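Local coordinates for Lmo2470 protein (Listeria monocytogenes EGD-e, PDB 5HL3), which is an internalin with leucine-rich repeats that binds calcium, interacts with afadin and facilitates the crossing of basement membranes by the bacterium, at residues N133-S138 with M156-D161; N180-I185 with L197-N202; L86-D91 with N113-N118; K149-S154 with I173-S178. One frame throughout, in Å; residues are numbered along the deposited sequence. Where two conformers were deposited one is given.

How the interactions relate
Interactions 1, 2 and 4 are tied together directly: S160 OG meets T184 O across 1 and 2, N202 ND2 of interaction 2 reaches L177 O of interaction 4, and I158 packs on M153 and L177. Interaction 4 lies in the long parallel sheet, held by regular backbone bonds with leucines on one face. Interaction 2 is the buried one, where an asparagine and apolar tips join successive turns. Interactions 1 and 3 are partly buried and wetter. They share a small sheet, strands 113-114 and 134-135, in which L114 bonds to N134 and I136. Waters bridge both; interaction 1 adds a calcium ion, interaction 3 a carboxylate-hydroxyl bond.

Interaction 1 of 4, residues N133-S138 with M156-D161; sequences NNLIGS and MLITSD. With CA (calcium ion), chain E.
The CA atoms come nearest at N134 and M156, 4.3 Å apart. The segments 133-138 and 156-161 head almost the same way, 14° between their end-to-end directions, yet diverge toward S138 and D161. A single direct backbone bond joins them: L135 N donates to M156 O at 3.0 Å, nearly straight at 170°. N133 O meanwhile rests against M156, a selenomethionine, 3.1 Å from its CG. The M156 side chain bends at chi3 (77°), which leaves M156 CE 4.0 Å from L135 CD1. The second methyl of L135, CD2, meets I158 CG1 at 4.1 Å, so the leucine touches both residues through different branches. N134 brings OD1 against CB and CD1 of L157, while its ND2 is bonded to N113 OD1. Past the backbone bond, ordered waters and a calcium ion lie between the diverging chains. L157 O binds the metal at 2.4 Å together with four waters. One of these waters also donates to L135 O and G137 O, which ties the first segment to the ion without direct coordination. With E162 as a further ligand, this is a calcium site carried by the loops that follow the sheet strands of a leucine-rich repeat domain.

Interaction 2 of 4, residues N180-I185 with L197-N202; sequences NQLTTI and LDLNAN
N202 is packed against N180 and L182 as the asparagine of a leucine-rich repeat, closing the pattern LxxLxLxxN with L197 and L199 before it. N202 CB lies 3.7 Å from L182 O, at the start of a side chain that runs alongside that of L182. N202 CG comes next, 3.8 Å from N180 N, which brings the amide close to the backbone of N180. N202 OD1 then points at L182 N, 3.0 Å away, and the bond is close to straight (167°). The oxygen is modelled too near N180 C, so its exact place and that length are less sure. The other branch turns back to its own segment: N202 ND2 donates to L199 O at 3.1 Å, from well above the carbonyl plane (65° out of it). ND2 also bonds to L177 O of the preceding repeat. These two bonds, and as modelled that of OD1 to L182 N, tie successive turns of the coil, as such asparagines do in this fold. Deeper in, the contact is apolar. L199 CD2 touches L182 CD1 at 4.1 Å. With CG1 anti to the backbone N (chi1 -171°), I185 is carried toward L199, and the two meet tip to tip, I185 CD1 3.8 Å from L199 CD2.

Interaction 3 of 4, residues L86-D91 with N113-N118; sequences LTEFPD and NLSLPN
T87 O is met by several groups of L114 and S115. S115 N donates to T87 O at 2.8 Å, and the C=O...N angle of 175° puts the donor almost straight ahead of the oxygen. L114 CA makes a CA-H...O contact with T87 O at 3.2 Å, while L114 CD2 touches it from the side chain. The segments run nearly parallel. In the conformer given, S115 OG donates to E88 OE2 at 2.6 Å, on the anti side and 25° out of the carboxylate plane; as S115 was deposited in two conformers, this bond is less certain than the backbone one. With CG anti to the backbone N (chi1 177°) and the chain extended beyond it, E88 reaches across to the proline ring, with E88 CD 3.5 Å from P117 CG. Waters bridge the segments: one links L86 O and N113 O, another F89 N and S115 O. D91 is held by the backbone amides of Q120 and N121. On the inner side, L86 and F89 pack against M63 of helix 60-63 and onto strands 76-79 and 100-103. L114 also touches F103, and strand 113-114 pairs in parallel with strand 134-135.

Interaction 4 of 4, residues K149-S154 with I173-S178; sequences KQLYMS and ITLDLS
The parallel sheet lining a leucine-rich repeat domain is represented by two adjacent strands, in which Q150 pairs with T174, L151 with L175 and Y152 with D176. Strands 150-152 and 174-176 lie 8° from parallel, 4.9 Å apart at the closest approach of their axes. At the entrance K149 O accepts from two amides, I173 N at 2.8 Å and T174 N slightly further off. The ladder then follows the usual parallel pattern: L151 N donates to T174 O, D176 N to L151 O, and M153 N to D176 O at 2.9 Å. On the buried face L151 and L175 lie side by side, L151 CD2 3.9 Å from L175 CD1 in the conformer given, so less certainly. On the other face the Y152 ring crosses D176, its plane 88° from that of the carboxylate, and Y152 CD1 comes 3.8 Å from D176 CB. T174 CG2 approaches the hydroxyl end of the same ring. D176 forms an Asx turn at the strand's end: with CG anti to the backbone N (chi1 179°), its carboxylate reaches toward S178. D176 OD1 accepts from S178 N at 3.0 Å and, through its syn lone pair, from S178 OG. S154 OG lies 2.7 Å from S178 OG, with S178 O also near. Strand 127-129 flanks 150-152, where Q150 OE1 bonds, less certainly given its two conformers, to T127 OG1. Strand 196-198 borders 174-176, with D198 against D176 and S178.

Interaction 1 of 4, residues N133-S138 with M156-D161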
loop_
_atom_site.group_PDB
_atom_site.type_symbol
_atom_site.label_atom_id
_atom_site.label_comp_id
_atom_site.label_asym_id
_atom_site.label_seq_id
_atom_site.Cartn_x
_atom_site.Cartn_y
_atom_site.Cartn_z
ATOM N N ASN A 133 5.873 -6.842 8.188
ATOM C CA ASN A 133 6.541 -6.719 9.476
ATOM C C ASN A 133 6.282 -5.343 10.078
ATOM O O ASN A 133 6.269 -4.335 9.367
ATOM C CB ASN A 133 8.021 -6.990 9.248
ATOM C CG ASN A 133 8.257 -8.387 8.692
ATOM O OD1 ASN A 133 8.007 -9.364 9.373
ATOM N ND2 ASN A 133 8.695 -8.484 7.438
ATOM N N ASN A 134 6.031 -5.314 11.373
ATOM C CA ASN A 134 5.734 -4.041 12.031
ATOM C C ASN A 134 6.994 -3.173 12.075
ATOM O O ASN A 134 8.008 -3.561 12.668
ATOM C CB ASN A 134 5.278 -4.322 13.472
ATOM C CG ASN A 134 5.052 -3.061 14.250
ATOM O OD1 ASN A 134 4.405 -2.165 13.773
ATOM N ND2 ASN A 134 5.661 -2.955 15.415
ATOM N N LEU A 135 6.944 -1.998 11.482
ATOM C CA LEU A 135 8.093 -1.101 11.498
ATOM C C LEU A 135 8.326 -0.551 12.912
ATOM O O LEU A 135 7.397 -0.106 13.574
ATOM C CB LEU A 135 7.915 0.056 10.517
ATOM C CG LEU A 135 9.110 0.986 10.380
ATOM C CD1 LEU A 135 10.206 0.284 9.637
ATOM C CD2 LEU A 135 8.719 2.266 9.671
ATOM N N ILE A 136 9.583 -0.606 13.376
ATOM C CA ILE A 136 9.998 0.027 14.613
ATOM C C ILE A 136 10.491 1.427 14.246
ATOM O O ILE A 136 11.408 1.562 13.442
ATOM C CB ILE A 136 11.147 -0.751 15.239
ATOM C CG1 ILE A 136 10.745 -2.181 15.553
ATOM C CG2 ILE A 136 11.599 -0.055 16.528
ATOM C CD1 ILE A 136 11.938 -3.047 15.879
ATOM N N GLY A 137 9.851 2.452 14.785
ATOM C CA GLY A 137 10.250 3.830 14.491
ATOM C C GLY A 137 9.749 4.322 13.148
ATOM O O GLY A 137 8.638 4.016 12.735
ATOM N N SER A 138 10.548 5.161 12.505
ATOM C CA SER A 138 10.176 5.818 11.242
ATOM C C SER A 138 11.009 5.326 10.079
ATOM O O SER A 138 12.057 4.704 10.253
ATOM C CB SER A 138 10.373 7.334 11.368
ATOM O OG SER A 138 9.524 7.879 12.348
HETATM N N MSE A 156 2.872 -2.630 7.531
HETATM C CA MSE A 156 3.911 -2.406 8.529
HETATM C C MSE A 156 3.496 -1.461 9.624
HETATM O O MSE A 156 4.334 -1.034 10.405
HETATM C CB MSE A 156 5.197 -1.844 7.872
HETATM C CG MSE A 156 5.769 -2.775 6.788
HETATM SE SE MSE A 156 7.536 -2.195 6.187
HETATM C CE MSE A 156 8.548 -2.853 7.713
ATOM N N LEU A 157 2.191 -1.167 9.725
ATOM C CA LEU A 157 1.661 -0.174 10.683
ATOM C C LEU A 157 2.354 1.203 10.576
ATOM O O LEU A 157 2.680 1.835 11.589
ATOM C CB LEU A 157 1.652 -0.738 12.092
ATOM C CG LEU A 157 0.643 -1.882 12.278
ATOM C CD1 LEU A 157 0.880 -2.499 13.633
ATOM C CD2 LEU A 157 -0.782 -1.421 12.153
ATOM N N ILE A 158 2.549 1.659 9.338
ATOM C CA ILE A 158 3.161 2.948 9.112
ATOM C C ILE A 158 2.088 4.039 9.177
ATOM O O ILE A 158 1.058 3.938 8.515
ATOM C CB ILE A 158 3.880 2.974 7.759
ATOM C CG1 ILE A 158 5.052 1.988 7.819
ATOM C CG2 ILE A 158 4.406 4.388 7.453
ATOM C CD1 ILE A 158 5.677 1.660 6.485
ATOM N N THR A 159 2.347 5.062 9.996
ATOM C CA THR A 159 1.494 6.261 10.094
ATOM C C THR A 159 2.193 7.419 9.381
ATOM O O THR A 159 3.400 7.358 9.075
ATOM C CB THR A 159 1.120 6.593 11.552
ATOM O OG1 THR A 159 2.298 6.527 12.369
ATOM C CG2 THR A 159 0.091 5.577 12.060
ATOM N N SER A 160 1.457 8.493 9.115
ATOM C CA SER A 160 1.996 9.592 8.304
ATOM C C SER A 160 3.184 10.330 8.947
ATOM O O SER A 160 4.055 10.839 8.241
ATOM C CB SER A 160 0.873 10.545 7.900
ATOM O OG SER A 160 -0.071 9.855 7.104
ATOM N N ASP A 161 3.260 10.314 10.273
ATOM C CA ASP A 161 4.392 10.922 10.969
ATOM C C ASP A 161 5.706 10.129 10.781
ATOM O O ASP A 161 6.773 10.607 11.132
ATOM C CB ASP A 161 4.086 11.061 12.474
ATOM C CG ASP A 161 3.839 9.703 13.148
ATOM O OD1 ASP A 161 2.991 8.967 12.658
ATOM O OD2 ASP A 161 4.494 9.331 14.153
HETATM CA CA CA E . 4.251 2.705 13.199
HETATM O O HOH W 1 4.869 0.510 12.676
HETATM O O HOH W 2 6.596 2.552 13.800
HETATM O O HOH W 3 9.212 10.464 12.428
HETATM O O HOH W 4 2.383 4.053 13.832
HETATM O O HOH W 5 4.064 1.984 15.376
#

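Interaction 2 of 4, residues N180-I185 with L197-N202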
loop_
_atom_site.group_PDB
_atom_site.type_symbol
_atom_site.label_atom_id
_atom_site.label_comp_id
_atom_site.label_asym_id
_atom_site.label_seq_id
_atom_site.Cartn_x
_atom_site.Cartn_y
_atom_site.Cartn_z
ATOM N N ASN A 180 -1.372 0.151 5.330
ATOM C CA ASN A 180 -0.791 0.883 6.469
ATOM C C ASN A 180 -1.868 1.753 7.087
ATOM O O ASN A 180 -3.048 1.495 6.884
ATOM C CB ASN A 180 0.491 1.620 6.031
ATOM C CG ASN A 180 1.673 0.690 5.900
ATOM O OD1 ASN A 180 2.063 0.045 6.883
ATOM N ND2 ASN A 180 2.231 0.600 4.708
ATOM N N GLN A 181 -1.462 2.736 7.890
ATOM C CA GLN A 181 -2.408 3.613 8.601
ATOM C C GLN A 181 -2.149 5.070 8.216
ATOM O O GLN A 181 -2.271 5.972 9.044
ATOM C CB GLN A 181 -2.289 3.392 10.124
ATOM C CG GLN A 181 -2.691 1.971 10.502
ATOM C CD GLN A 181 -2.946 1.677 11.993
ATOM O OE1 GLN A 181 -3.295 0.531 12.340
ATOM N NE2 GLN A 181 -2.815 2.659 12.846
ATOM N N LEU A 182 -1.828 5.313 6.959
ATOM C CA LEU A 182 -1.564 6.686 6.510
ATOM C C LEU A 182 -2.863 7.468 6.441
ATOM O O LEU A 182 -3.835 7.030 5.824
ATOM C CB LEU A 182 -0.913 6.668 5.133
ATOM C CG LEU A 182 0.465 6.005 5.053
ATOM C CD1 LEU A 182 0.856 5.829 3.602
ATOM C CD2 LEU A 182 1.509 6.830 5.806
ATOM N N THR A 183 -2.852 8.637 7.053
ATOM C CA THR A 183 -3.982 9.577 7.012
ATOM C C THR A 183 -3.731 10.689 5.998
ATOM O O THR A 183 -4.687 11.256 5.448
ATOM C CB THR A 183 -4.273 10.191 8.395
ATOM O OG1 THR A 183 -3.049 10.675 8.962
ATOM C CG2 THR A 183 -4.880 9.150 9.315
ATOM N N THR A 184 -2.463 11.004 5.761
ATOM C CA THR A 184 -2.028 11.918 4.714
ATOM C C THR A 184 -0.855 11.280 3.975
ATOM O O THR A 184 -0.157 10.389 4.502
ATOM C CB THR A 184 -1.575 13.297 5.249
ATOM O OG1 THR A 184 -0.515 13.156 6.192
ATOM C CG2 THR A 184 -2.755 14.040 5.927
ATOM N N ILE A 185 -0.617 11.753 2.761
ATOM C CA ILE A 185 0.551 11.351 1.965
ATOM C C ILE A 185 1.308 12.636 1.586
ATOM O O ILE A 185 0.679 13.657 1.272
ATOM C CB ILE A 185 0.083 10.538 0.722
ATOM C CG1 ILE A 185 1.261 9.922 -0.011
ATOM C CG2 ILE A 185 -0.764 11.324 -0.228
ATOM C CD1 ILE A 185 1.891 8.726 0.658
ATOM N N LEU A 197 2.648 4.036 -7.413
ATOM C CA LEU A 197 2.408 4.433 -6.024
ATOM C C LEU A 197 1.184 3.675 -5.523
ATOM O O LEU A 197 0.046 3.947 -5.959
ATOM C CB LEU A 197 2.215 5.934 -5.919
ATOM C CG LEU A 197 1.978 6.546 -4.531
ATOM C CD1 LEU A 197 3.048 6.083 -3.553
ATOM C CD2 LEU A 197 1.919 8.049 -4.607
ATOM N N ASP A 198 1.419 2.683 -4.667
ATOM C CA ASP A 198 0.327 1.839 -4.121
ATOM C C ASP A 198 0.013 2.274 -2.702
ATOM O O ASP A 198 0.822 2.100 -1.795
ATOM C CB ASP A 198 0.691 0.347 -4.178
ATOM C CG ASP A 198 -0.519 -0.556 -3.991
ATOM O OD1 ASP A 198 -1.572 -0.053 -3.545
ATOM O OD2 ASP A 198 -0.427 -1.785 -4.272
ATOM N N LEU A 199 -1.179 2.820 -2.525
ATOM C CA LEU A 199 -1.665 3.331 -1.213
ATOM C C LEU A 199 -2.967 2.656 -0.823
ATOM O O LEU A 199 -3.681 3.163 0.038
ATOM C CB LEU A 199 -1.814 4.831 -1.280
ATOM C CG LEU A 199 -0.532 5.606 -1.560
ATOM C CD1 LEU A 199 -0.805 7.065 -1.799
ATOM C CD2 LEU A 199 0.435 5.436 -0.423
ATOM N N ASN A 200 -3.277 1.511 -1.418
ATOM C CA ASN A 200 -4.533 0.849 -1.090
ATOM C C ASN A 200 -4.594 0.460 0.378
ATOM O O ASN A 200 -3.573 0.165 0.984
ATOM C CB ASN A 200 -4.832 -0.309 -2.040
ATOM C CG ASN A 200 -4.199 -1.633 -1.648
ATOM O OD1 ASN A 200 -4.744 -2.369 -0.804
ATOM N ND2 ASN A 200 -3.163 -2.003 -2.356
ATOM N N ALA A 201 -5.787 0.460 0.954
ATOM C CA ALA A 201 -5.983 0.026 2.366
ATOM C C ALA A 201 -5.203 0.886 3.361
ATOM O O ALA A 201 -4.501 0.406 4.246
ATOM C CB ALA A 201 -5.715 -1.470 2.548
ATOM N N ASN A 202 -5.324 2.192 3.205
ATOM C CA ASN A 202 -4.849 3.168 4.189
ATOM C C ASN A 202 -6.061 3.928 4.734
ATOM O O ASN A 202 -7.185 3.425 4.655
ATOM C CB ASN A 202 -3.745 4.058 3.597
ATOM C CG ASN A 202 -2.391 3.385 3.652
ATOM O OD1 ASN A 202 -1.743 3.349 4.693
ATOM N ND2 ASN A 202 -1.965 2.820 2.541
#

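Interaction 3 of 4, residues L86-D91 with N113-N118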
loop_
_atom_site.group_PDB
_atom_site.type_symbol
_atom_site.label_atom_id
_atom_site.label_comp_id
_atom_site.label_asym_id
_atom_site.label_seq_id
_atom_site.Cartn_x
_atom_site.Cartn_y
_atom_site.Cartn_z
ATOM N N LEU A 86 15.753 -11.007 15.943
ATOM C CA LEU A 86 16.317 -10.331 14.760
ATOM C C LEU A 86 15.343 -9.226 14.377
ATOM O O LEU A 86 14.279 -9.507 13.823
ATOM C CB LEU A 86 16.494 -11.277 13.567
ATOM C CG LEU A 86 17.189 -10.608 12.359
ATOM C CD1 LEU A 86 18.658 -10.278 12.656
ATOM C CD2 LEU A 86 17.068 -11.469 11.110
ATOM N N THR A 87 15.706 -7.980 14.662
ATOM C CA THR A 87 14.849 -6.852 14.325
ATOM C C THR A 87 15.500 -5.890 13.329
ATOM O O THR A 87 14.899 -4.890 12.973
ATOM C CB THR A 87 14.404 -6.071 15.573
ATOM O OG1 THR A 87 15.551 -5.501 16.229
ATOM C CG2 THR A 87 13.678 -6.969 16.572
ATOM N N GLU A 88 16.707 -6.183 12.881
ATOM C CA GLU A 88 17.404 -5.298 11.962
ATOM C C GLU A 88 18.508 -6.028 11.234
ATOM O O GLU A 88 19.258 -6.813 11.864
ATOM C CB GLU A 88 17.995 -4.146 12.760
ATOM C CG GLU A 88 18.809 -3.148 11.998
ATOM C CD GLU A 88 19.162 -1.997 12.886
ATOM O OE1 GLU A 88 20.316 -1.980 13.347
ATOM O OE2 GLU A 88 18.258 -1.210 13.190
ATOM N N PHE A 89 18.625 -5.828 9.916
ATOM C CA PHE A 89 19.813 -6.305 9.209
ATOM C C PHE A 89 20.876 -5.224 9.395
ATOM O O PHE A 89 20.619 -4.070 9.110
ATOM C CB PHE A 89 19.541 -6.590 7.723
ATOM C CG PHE A 89 20.697 -7.246 7.058
ATOM C CD1 PHE A 89 20.968 -8.588 7.284
ATOM C CD2 PHE A 89 21.579 -6.524 6.286
ATOM C CE1 PHE A 89 22.087 -9.194 6.727
ATOM C CE2 PHE A 89 22.690 -7.126 5.732
ATOM C CZ PHE A 89 22.939 -8.457 5.961
ATOM N N PRO A 90 22.056 -5.582 9.902
ATOM C CA PRO A 90 23.030 -4.549 10.242
ATOM C C PRO A 90 23.668 -3.845 9.045
ATOM O O PRO A 90 23.691 -4.390 7.944
ATOM C CB PRO A 90 24.068 -5.320 11.045
ATOM C CG PRO A 90 24.061 -6.667 10.403
ATOM C CD PRO A 90 22.592 -6.933 10.134
ATOM N N ASP A 91 24.164 -2.637 9.293
ATOM C CA ASP A 91 24.871 -1.821 8.301
ATOM C C ASP A 91 26.364 -2.140 8.457
ATOM O O ASP A 91 27.078 -1.462 9.179
ATOM C CB ASP A 91 24.558 -0.336 8.600
ATOM C CG ASP A 91 24.998 0.607 7.516
ATOM O OD1 ASP A 91 25.411 0.176 6.419
ATOM O OD2 ASP A 91 24.919 1.825 7.745
ATOM N N ASN A 113 8.723 -7.582 14.271
ATOM C CA ASN A 113 9.059 -6.168 14.256
ATOM C C ASN A 113 10.410 -5.966 13.586
ATOM O O ASN A 113 11.352 -6.746 13.842
ATOM C CB ASN A 113 9.224 -5.656 15.690
ATOM C CG ASN A 113 7.986 -5.795 16.545
ATOM O OD1 ASN A 113 6.866 -5.573 16.119
ATOM N ND2 ASN A 113 8.214 -6.024 17.822
ATOM N N LEU A 114 10.537 -4.943 12.750
ATOM C CA LEU A 114 11.804 -4.633 12.084
ATOM C C LEU A 114 12.053 -3.142 12.043
ATOM O O LEU A 114 11.113 -2.375 11.868
ATOM C CB LEU A 114 11.808 -5.103 10.611
ATOM C CG LEU A 114 11.777 -6.618 10.367
ATOM C CD1 LEU A 114 11.645 -6.851 8.877
ATOM C CD2 LEU A 114 13.021 -7.317 10.926
ATOM N N SER A 115 13.303 -2.719 12.224
ATOM C CA SER A 115 13.681 -1.323 11.991
ATOM C C SER A 115 14.452 -1.214 10.679
ATOM O O SER A 115 15.071 -2.189 10.243
ATOM C CB SER A 115 14.495 -0.745 13.156
ATOM O OG SER A 115 15.653 -1.531 13.427
ATOM N N LEU A 116 14.396 -0.023 10.076
ATOM C CA LEU A 116 15.050 0.285 8.819
ATOM C C LEU A 116 16.120 1.342 9.066
ATOM O O LEU A 116 15.813 2.530 9.151
ATOM C CB LEU A 116 14.043 0.742 7.749
ATOM C CG LEU A 116 14.662 1.149 6.402
ATOM C CD1 LEU A 116 15.685 0.155 5.870
ATOM C CD2 LEU A 116 13.567 1.381 5.377
ATOM N N PRO A 117 17.384 0.925 9.190
ATOM C CA PRO A 117 18.463 1.883 9.373
ATOM C C PRO A 117 18.649 2.812 8.190
ATOM O O PRO A 117 18.278 2.477 7.073
ATOM C CB PRO A 117 19.720 0.985 9.489
ATOM C CG PRO A 117 19.242 -0.309 9.865
ATOM C CD PRO A 117 17.878 -0.455 9.306
ATOM N N ASN A 118 19.270 3.964 8.445
ATOM C CA ASN A 118 19.671 4.852 7.367
ATOM C C ASN A 118 21.021 4.301 6.846
ATOM O O ASN A 118 22.079 4.874 7.089
ATOM C CB ASN A 118 19.768 6.270 7.917
ATOM C CG ASN A 118 20.140 7.284 6.862
ATOM O OD1 ASN A 118 19.930 7.073 5.666
ATOM N ND2 ASN A 118 20.755 8.382 7.309
HETATM O O HOH W 6 11.549 -9.528 14.479
HETATM O O HOH W 7 15.843 -2.829 15.829
HETATM O O HOH W 8 16.828 -3.914 8.664
HETATM O O HOH W 9 22.921 2.611 9.533
#

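Interaction 4 of 4, residues K149-S154 with I173-S178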
loop_
_atom_site.group_PDB
_atom_site.type_symbol
_atom_site.label_atom_id
_atom_site.label_comp_id
_atom_site.label_asym_id
_atom_site.label_seq_id
_atom_site.Cartn_x
_atom_site.Cartn_y
_atom_site.Cartn_z
ATOM N N LYS A 149 15.652 2.315 -6.126
ATOM C CA LYS A 149 14.598 2.336 -7.149
ATOM C C LYS A 149 13.259 1.755 -6.726
ATOM O O LYS A 149 12.211 2.160 -7.260
ATOM C CB LYS A 149 15.081 1.628 -8.422
ATOM C CG LYS A 149 16.084 2.480 -9.183
ATOM C CD LYS A 149 16.547 1.829 -10.476
ATOM C CE LYS A 149 17.552 2.703 -11.168
ATOM N NZ LYS A 149 18.048 2.130 -12.443
ATOM N N GLN A 150 13.265 0.827 -5.763
ATOM C CA GLN A 150 12.023 0.187 -5.336
ATOM C C GLN A 150 11.994 0.031 -3.845
ATOM O O GLN A 150 12.964 -0.448 -3.234
ATOM C CB GLN A 150 11.827 -1.177 -5.992
ATOM C CG GLN A 150 11.981 -1.192 -7.492
ATOM C CD GLN A 150 11.661 -2.559 -8.068
ATOM O OE1 GLN A 150 12.291 -3.558 -7.720
ATOM N NE2 GLN A 150 10.668 -2.614 -8.923
ATOM N N LEU A 151 10.850 0.366 -3.248
ATOM C CA LEU A 151 10.679 0.289 -1.811
ATOM C C LEU A 151 9.324 -0.362 -1.511
ATOM O O LEU A 151 8.274 0.236 -1.805
ATOM C CB LEU A 151 10.814 1.686 -1.216
ATOM C CG LEU A 151 10.820 1.824 0.280
ATOM C CD1 LEU A 151 11.890 0.961 0.934
ATOM C CD2 LEU A 151 11.010 3.295 0.640
ATOM N N TYR A 152 9.352 -1.586 -0.974
ATOM C CA TYR A 152 8.148 -2.374 -0.667
ATOM C C TYR A 152 7.980 -2.395 0.842
ATOM O O TYR A 152 8.733 -3.098 1.556
ATOM C CB TYR A 152 8.277 -3.765 -1.246
ATOM C CG TYR A 152 8.326 -3.773 -2.762
ATOM C CD1 TYR A 152 7.169 -3.674 -3.520
ATOM C CD2 TYR A 152 9.552 -3.899 -3.451
ATOM C CE1 TYR A 152 7.240 -3.682 -4.901
ATOM C CE2 TYR A 152 9.594 -3.915 -4.822
ATOM C CZ TYR A 152 8.450 -3.796 -5.538
ATOM O OH TYR A 152 8.536 -3.791 -6.947
HETATM N N MSE A 153 6.967 -1.665 1.335
HETATM C CA MSE A 153 6.751 -1.456 2.765
HETATM C C MSE A 153 5.270 -1.582 3.079
HETATM O O MSE A 153 4.699 -0.745 3.774
HETATM C CB MSE A 153 7.278 -0.082 3.164
HETATM C CG MSE A 153 8.737 0.171 2.768
HETATM SE SE MSE A 153 10.049 -0.824 3.842
HETATM C CE MSE A 153 10.001 0.396 5.364
ATOM N N SER A 154 4.644 -2.623 2.570
ATOM C CA SER A 154 3.203 -2.862 2.772
ATOM C C SER A 154 2.955 -3.551 4.109
ATOM O O SER A 154 3.756 -4.403 4.512
ATOM C CB SER A 154 2.692 -3.745 1.641
ATOM O OG SER A 154 1.330 -4.056 1.828
ATOM N N ILE A 173 11.329 4.502 -8.418
ATOM C CA ILE A 173 10.308 4.192 -9.440
ATOM C C ILE A 173 9.040 3.582 -8.807
ATOM O O ILE A 173 7.935 3.832 -9.309
ATOM C CB ILE A 173 10.894 3.206 -10.490
ATOM C CG1 ILE A 173 12.033 3.858 -11.261
ATOM C CG2 ILE A 173 9.817 2.703 -11.453
ATOM C CD1 ILE A 173 12.842 2.851 -12.030
ATOM N N THR A 174 9.199 2.757 -7.761
ATOM C CA THR A 174 8.093 2.024 -7.153
ATOM C C THR A 174 8.067 2.243 -5.669
ATOM O O THR A 174 9.084 2.044 -5.000
ATOM C CB THR A 174 8.176 0.495 -7.443
ATOM O OG1 THR A 174 8.057 0.294 -8.859
ATOM C CG2 THR A 174 7.070 -0.277 -6.723
ATOM N N LEU A 175 6.908 2.621 -5.143
ATOM C CA LEU A 175 6.720 2.800 -3.706
ATOM C C LEU A 175 5.410 2.113 -3.338
ATOM O O LEU A 175 4.322 2.555 -3.758
ATOM C CB LEU A 175 6.676 4.290 -3.357
ATOM C CG LEU A 175 6.486 4.688 -1.914
ATOM C CD1 LEU A 175 7.528 4.033 -1.020
ATOM C CD2 LEU A 175 6.530 6.212 -1.767
ATOM N N ASP A 176 5.494 1.026 -2.576
ATOM C CA ASP A 176 4.329 0.273 -2.104
ATOM C C ASP A 176 4.173 0.514 -0.616
ATOM O O ASP A 176 4.967 0.014 0.180
ATOM C CB ASP A 176 4.454 -1.220 -2.414
ATOM C CG ASP A 176 3.273 -2.051 -1.914
ATOM O OD1 ASP A 176 2.281 -1.494 -1.393
ATOM O OD2 ASP A 176 3.363 -3.303 -2.042
ATOM N N LEU A 177 3.154 1.291 -0.246
ATOM C CA LEU A 177 2.820 1.626 1.148
ATOM C C LEU A 177 1.395 1.130 1.461
ATOM O O LEU A 177 0.720 1.690 2.362
ATOM C CB LEU A 177 2.951 3.125 1.392
ATOM C CG LEU A 177 4.396 3.624 1.456
ATOM C CD1 LEU A 177 4.448 5.125 1.227
ATOM C CD2 LEU A 177 5.038 3.208 2.768
ATOM N N SER A 178 0.954 0.091 0.745
ATOM C CA SER A 178 -0.401 -0.411 0.946
ATOM C C SER A 178 -0.547 -1.009 2.344
ATOM O O SER A 178 0.412 -1.413 2.958
ATOM C CB SER A 178 -0.770 -1.432 -0.111
ATOM O OG SER A 178 0.139 -2.527 -0.105
HETATM O O HOH W 10 10.062 -0.586 -10.421
#